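Side-chain contacts in 3-dehydroquinate dehydratase (Clostridium difficile, PDB 4H3D), which catalyses the cis-dehydration of 3-dehydroquinate to 3-dehydroshikimate, the third step of the chorismate pathway, through an imine intermediate with an active-site lysine: residues Glu60-Val65 against Asn105-Asn110; Glu67-Leu72 against Gly112-Ile117. One frame throughout, in Å; residues are numbered along the deposited sequence.

How the interactions relate
Interactions 1 and 2 lie about 9 Å apart, centre to centre, on one side of the TIM barrel, and both use helix 62-76. Along the chain the segments alternate, 60-65 and 67-72 being followed by 105-110 and 112-117; helix 62-76 meets helix 98-110 with its first turn and the following loop with its middle. I108 joins the two contacts, its CG2 lying 3.6 Å from V114 CG1 and 3.8 Å from L69 CD2. Together they pack helix 62-76 against helix 98-110 and the loop from it to strand 116-120, in the (β/α)8 barrel; the side chains of V65 and L69 each lie about 4 Å from that of W51, a 3-dehydroquinate-binding residue.

Interaction 1: residues Glu60-Val65 against Asn105-Asn110; sequences ENIKEV and NKEISN
N105 O, in the helical turn that presents E107 and I108 to I62, is gripped twice by S109: the backbone N lies 3.0 Å from N105 O, and the hydroxyl OG donates to N105 O over 2.8 Å. The two donors arrive from opposite faces of the carbonyl plane; the hydroxyl bond ties the serine side chain back onto its own helix, at a position that makes no contact with 60-65. No hydrogen bond spans the two segments; they meet through methyl and methylene groups, with the CA atoms of I62 and E107 8.0 Å apart. I62 has CG1 anti to its backbone N (chi1 -169°), which places CG1 near E107 and brings CD1 within 3.8 Å of I108 CD1. These two isoleucines run past one another in opposite directions. I62 CD1 also rests 4.0 Å from E107 CB, crossing that side chain at about a right angle. E107 meets I62 through CB; beyond it the chain bends at chi2 (-72°), and OE1 forms a salt bridge with K66. On the more buried side, V65 CG1 comes within 3.8 Å of I108 CD1, so the one methyl of I108 serves both I62 and V65. The start of helix 62-76 is capped by N61, whose OD1 accepts from E64 N over 3.3 Å at an N-H...O angle of 152°. That N-cap lies a residue before I62, at the point where the helix begins. The contact thus pairs the N-terminal turn of helix 62-76 with residues 105-110 of helix 98-110, neighbours in the outer layer of the barrel. I62 continues along helix 98-110 onto Y100 and L104, while I108 reaches inward to F83 of strand 81-84.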
loop_
_atom_site.group_PDB
_atom_site.type_symbol
_atom_site.label_atom_id
_atom_site.label_comp_id
_atom_site.label_asym_id
_atom_site.label_seq_id
_atom_site.Cartn_x
_atom_site.Cartn_y
_atom_site.Cartn_z
ATOM N N GLU B 60 -14.920 30.849 17.737
ATOM C CA GLU B 60 -14.717 32.309 17.685
ATOM C C GLU B 60 -14.501 32.962 19.057
ATOM O O GLU B 60 -14.166 34.144 19.139
ATOM C CB GLU B 60 -15.875 32.980 16.957
ATOM C CG GLU B 60 -15.924 32.644 15.484
ATOM C CD GLU B 60 -17.202 33.116 14.836
ATOM O OE1 GLU B 60 -18.284 32.566 15.160
ATOM O OE2 GLU B 60 -17.117 34.012 13.986
ATOM N N ASN B 61 -14.682 32.193 20.127
ATOM C CA ASN B 61 -14.444 32.679 21.465
ATOM C C ASN B 61 -13.186 32.016 22.036
ATOM O O ASN B 61 -13.199 30.835 22.429
ATOM C CB ASN B 61 -15.637 32.409 22.332
ATOM C CG ASN B 61 -15.573 33.149 23.623
ATOM O OD1 ASN B 61 -14.777 32.826 24.492
ATOM N ND2 ASN B 61 -16.418 34.180 23.761
ATOM N N ILE B 62 -12.106 32.787 22.080
ATOM C CA ILE B 62 -10.809 32.261 22.476
ATOM C C ILE B 62 -10.822 31.645 23.879
ATOM O O ILE B 62 -10.169 30.640 24.120
ATOM C CB ILE B 62 -9.700 33.355 22.347
ATOM C CG1 ILE B 62 -8.319 32.737 22.498
ATOM C CG2 ILE B 62 -9.912 34.467 23.354
ATOM C CD1 ILE B 62 -8.025 31.709 21.469
ATOM N N LYS B 63 -11.587 32.239 24.789
ATOM C CA LYS B 63 -11.682 31.727 26.140
ATOM C C LYS B 63 -12.268 30.303 26.178
ATOM O O LYS B 63 -11.791 29.453 26.938
ATOM C CB LYS B 63 -12.507 32.685 27.012
ATOM C CG LYS B 63 -12.622 32.265 28.453
ATOM C CD LYS B 63 -13.314 33.348 29.287
ATOM C CE LYS B 63 -13.393 32.941 30.724
ATOM N NZ LYS B 63 -14.118 33.931 31.556
ATOM N N GLU B 64 -13.306 30.057 25.379
ATOM C CA GLU B 64 -13.940 28.721 25.336
ATOM C C GLU B 64 -13.027 27.713 24.636
ATOM O O GLU B 64 -12.969 26.533 25.024
ATOM C CB GLU B 64 -15.345 28.798 24.702
ATOM C CG GLU B 64 -16.357 29.538 25.630
ATOM C CD GLU B 64 -17.695 29.911 24.968
ATOM O OE1 GLU B 64 -18.714 29.965 25.682
ATOM O OE2 GLU B 64 -17.733 30.184 23.759
ATOM N N VAL B 65 -12.277 28.177 23.641
ATOM C CA VAL B 65 -11.304 27.320 22.970
ATOM C C VAL B 65 -10.232 26.891 23.989
ATOM O O VAL B 65 -9.840 25.715 24.037
ATOM C CB VAL B 65 -10.591 28.024 21.797
ATOM C CG1 VAL B 65 -9.413 27.144 21.277
ATOM C CG2 VAL B 65 -11.586 28.372 20.660
ATOM N N ASN B 105 -4.293 31.143 16.355
ATOM C CA ASN B 105 -3.079 30.343 16.365
ATOM C C ASN B 105 -1.986 30.869 17.297
ATOM O O ASN B 105 -1.276 30.090 17.930
ATOM C CB ASN B 105 -2.550 30.179 14.960
ATOM C CG ASN B 105 -3.299 29.127 14.194
ATOM O OD1 ASN B 105 -3.300 27.959 14.577
ATOM N ND2 ASN B 105 -3.937 29.526 13.095
ATOM N N LYS B 106 -1.839 32.183 17.365
ATOM C CA LYS B 106 -0.839 32.772 18.240
ATOM C C LYS B 106 -1.207 32.560 19.697
ATOM O O LYS B 106 -0.387 32.141 20.491
ATOM C CB LYS B 106 -0.674 34.258 17.928
ATOM C CG LYS B 106 0.001 34.507 16.582
ATOM C CD LYS B 106 0.236 35.994 16.322
ATOM C CE LYS B 106 1.311 36.588 17.205
ATOM N NZ LYS B 106 1.326 38.091 17.098
ATOM N N GLU B 107 -2.457 32.833 20.040
ATOM C CA GLU B 107 -2.901 32.690 21.415
ATOM C C GLU B 107 -2.810 31.263 21.893
ATOM O O GLU B 107 -2.432 31.014 23.045
ATOM C CB GLU B 107 -4.342 33.191 21.573
ATOM C CG GLU B 107 -4.456 34.683 21.599
ATOM C CD GLU B 107 -3.937 35.271 22.895
ATOM O OE1 GLU B 107 -4.164 34.662 23.973
ATOM O OE2 GLU B 107 -3.308 36.347 22.838
ATOM N N ILE B 108 -3.156 30.315 21.025
ATOM C CA ILE B 108 -3.113 28.926 21.412
ATOM C C ILE B 108 -1.662 28.456 21.521
ATOM O O ILE B 108 -1.338 27.690 22.434
ATOM C CB ILE B 108 -3.966 28.024 20.476
ATOM C CG1 ILE B 108 -5.435 28.418 20.584
ATOM C CG2 ILE B 108 -3.802 26.540 20.836
ATOM C CD1 ILE B 108 -5.948 28.557 22.004
ATOM N N SER B 109 -0.793 28.919 20.615
ATOM C CA SER B 109 0.642 28.582 20.704
ATOM C C SER B 109 1.209 29.101 22.004
ATOM O O SER B 109 2.080 28.486 22.586
ATOM C CB SER B 109 1.452 29.211 19.564
ATOM O OG SER B 109 1.081 28.706 18.314
ATOM N N ASN B 110 0.709 30.258 22.444
ATOM C CA ASN B 110 1.185 30.886 23.669
ATOM C C ASN B 110 0.847 30.115 24.957
ATOM O O ASN B 110 1.525 30.288 25.966
ATOM C CB ASN B 110 0.651 32.326 23.788
ATOM C CG ASN B 110 1.328 33.094 24.886
ATOM O OD1 ASN B 110 2.553 33.144 24.941
ATOM N ND2 ASN B 110 0.538 33.690 25.788
#

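Interaction 2: residues Glu67-Leu72 against Gly112-Ile117; sequences EVLYEL and GLVDLI
The backbones of segments 67-72 and 112-117 come nearest at L69 and L113, whose CA atoms are 7.3 Å apart; L113 follows G112, which leaves helical geometry with a positive phi (79°). The contact is wholly apolar. The first torsion of L69 (chi1 -174°) sets CG opposite the backbone N, and the branch point lies against L113: L69 CG is 3.8 Å from L113 CD1, and L69 CD2 is 3.8 Å from L113 CB. The other methyl, L69 CD1, turns to V114 CG1 at 3.9 Å, the two side chains crossing at about a right angle. L113 CD1 also meets Y70 CD1 at 3.8 Å, arriving at the edge of the ring in its plane. One ring face of Y70 is occupied by its own helix, with E67 CA 3.7 Å above the plane. R73, a residue beyond this part of the helix, hydrogen-bonds L113 O and forms a salt bridge with D115, adding polar ties to the same loop. Helix 62-76 is thereby joined to the loop between helix 98-110 and strand 116-120; L69 packs on L81, and V114 on F83, of strand 81-84, which neighbours strand 116-120 in the sheet.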
loop_
_atom_site.group_PDB
_atom_site.type_symbol
_atom_site.label_atom_id
_atom_site.label_comp_id
_atom_site.label_asym_id
_atom_site.label_seq_id
_atom_site.Cartn_x
_atom_site.Cartn_y
_atom_site.Cartn_z
ATOM N N GLU B 67 -10.527 26.739 27.273
ATOM C CA GLU B 67 -11.164 25.864 28.261
ATOM C C GLU B 67 -11.119 24.403 27.813
ATOM O O GLU B 67 -10.769 23.515 28.596
ATOM C CB GLU B 67 -12.627 26.287 28.509
ATOM C CG GLU B 67 -12.803 27.635 29.189
ATOM C CD GLU B 67 -14.274 28.000 29.410
ATOM O OE1 GLU B 67 -15.125 27.086 29.437
ATOM O OE2 GLU B 67 -14.573 29.191 29.583
ATOM N N VAL B 68 -11.468 24.156 26.551
ATOM C CA VAL B 68 -11.446 22.797 26.000
ATOM C C VAL B 68 -10.012 22.277 25.966
ATOM O O VAL B 68 -9.731 21.147 26.374
ATOM C CB VAL B 68 -12.062 22.737 24.588
ATOM C CG1 VAL B 68 -11.902 21.341 23.995
ATOM C CG2 VAL B 68 -13.517 23.134 24.640
ATOM N N LEU B 69 -9.103 23.120 25.518
ATOM C CA LEU B 69 -7.695 22.749 25.438
ATOM C C LEU B 69 -7.148 22.289 26.801
ATOM O O LEU B 69 -6.416 21.287 26.861
ATOM C CB LEU B 69 -6.888 23.919 24.920
ATOM C CG LEU B 69 -5.417 23.681 24.642
ATOM C CD1 LEU B 69 -5.248 22.531 23.652
ATOM C CD2 LEU B 69 -4.776 24.979 24.128
ATOM N N TYR B 70 -7.509 23.018 27.876
ATOM C CA TYR B 70 -7.088 22.664 29.253
ATOM C C TYR B 70 -7.519 21.265 29.596
ATOM O O TYR B 70 -6.720 20.457 30.061
ATOM C CB TYR B 70 -7.747 23.528 30.358
ATOM C CG TYR B 70 -7.706 25.024 30.268
ATOM C CD1 TYR B 70 -6.713 25.697 29.559
ATOM C CD2 TYR B 70 -8.629 25.790 31.030
ATOM C CE1 TYR B 70 -6.693 27.102 29.528
ATOM C CE2 TYR B 70 -8.609 27.160 31.020
ATOM C CZ TYR B 70 -7.648 27.825 30.274
ATOM O OH TYR B 70 -7.649 29.195 30.281
ATOM N N GLU B 71 -8.812 21.004 29.425
ATOM C CA GLU B 71 -9.366 19.699 29.737
ATOM C C GLU B 71 -8.777 18.603 28.872
ATOM O O GLU B 71 -8.376 17.566 29.368
ATOM C CB GLU B 71 -10.880 19.699 29.595
ATOM C CG GLU B 71 -11.570 20.512 30.647
ATOM C CD GLU B 71 -13.038 20.163 30.797
ATOM O OE1 GLU B 71 -13.409 19.004 30.478
ATOM O OE2 GLU B 71 -13.810 21.035 31.257
ATOM N N LEU B 72 -8.734 18.851 27.573
ATOM C CA LEU B 72 -8.191 17.907 26.633
ATOM C C LEU B 72 -6.765 17.518 27.046
ATOM O O LEU B 72 -6.426 16.334 27.114
ATOM C CB LEU B 72 -8.208 18.534 25.236
ATOM C CG LEU B 72 -7.726 17.726 24.038
ATOM C CD1 LEU B 72 -8.488 16.423 23.909
ATOM C CD2 LEU B 72 -7.900 18.585 22.764
ATOM N N GLY B 112 1.290 27.042 25.651
ATOM C CA GLY B 112 2.255 26.004 25.950
ATOM C C GLY B 112 1.585 24.623 25.972
ATOM O O GLY B 112 2.234 23.626 26.249
ATOM N N LEU B 113 0.292 24.569 25.647
ATOM C CA LEU B 113 -0.463 23.308 25.673
ATOM C C LEU B 113 -0.463 22.530 24.350
ATOM O O LEU B 113 -0.853 21.359 24.338
ATOM C CB LEU B 113 -1.913 23.565 26.112
ATOM C CG LEU B 113 -2.086 24.228 27.481
ATOM C CD1 LEU B 113 -3.567 24.361 27.835
ATOM C CD2 LEU B 113 -1.352 23.437 28.563
ATOM N N VAL B 114 -0.054 23.163 23.242
ATOM C CA VAL B 114 0.011 22.464 21.934
ATOM C C VAL B 114 1.453 22.261 21.496
ATOM O O VAL B 114 2.309 23.126 21.703
ATOM C CB VAL B 114 -0.799 23.194 20.814
ATOM C CG1 VAL B 114 -2.286 23.284 21.204
ATOM C CG2 VAL B 114 -0.244 24.567 20.519
ATOM N N ASP B 115 1.713 21.119 20.882
ATOM C CA ASP B 115 3.055 20.741 20.460
ATOM C C ASP B 115 3.343 21.127 19.017
ATOM O O ASP B 115 4.507 21.381 18.661
ATOM C CB ASP B 115 3.223 19.249 20.669
ATOM C CG ASP B 115 3.033 18.870 22.100
ATOM O OD1 ASP B 115 3.875 19.281 22.923
ATOM O OD2 ASP B 115 2.040 18.189 22.418
ATOM N N LEU B 116 2.284 21.135 18.199
ATOM C CA LEU B 116 2.345 21.550 16.794
ATOM C C LEU B 116 1.090 22.317 16.422
ATOM O O LEU B 116 0.037 22.145 17.035
ATOM C CB LEU B 116 2.404 20.352 15.824
ATOM C CG LEU B 116 3.306 19.164 16.124
ATOM C CD1 LEU B 116 2.551 18.113 16.950
ATOM C CD2 LEU B 116 3.787 18.535 14.838
ATOM N N ILE B 117 1.210 23.156 15.403
ATOM C CA ILE B 117 0.069 23.836 14.816
ATOM C C ILE B 117 0.165 23.678 13.314
ATOM O O ILE B 117 1.264 23.546 12.780
ATOM C CB ILE B 117 -0.015 25.363 15.156
ATOM C CG1 ILE B 117 1.276 26.097 14.754
ATOM C CG2 ILE B 117 -0.308 25.549 16.608
ATOM C CD1 ILE B 117 1.162 27.662 14.833
#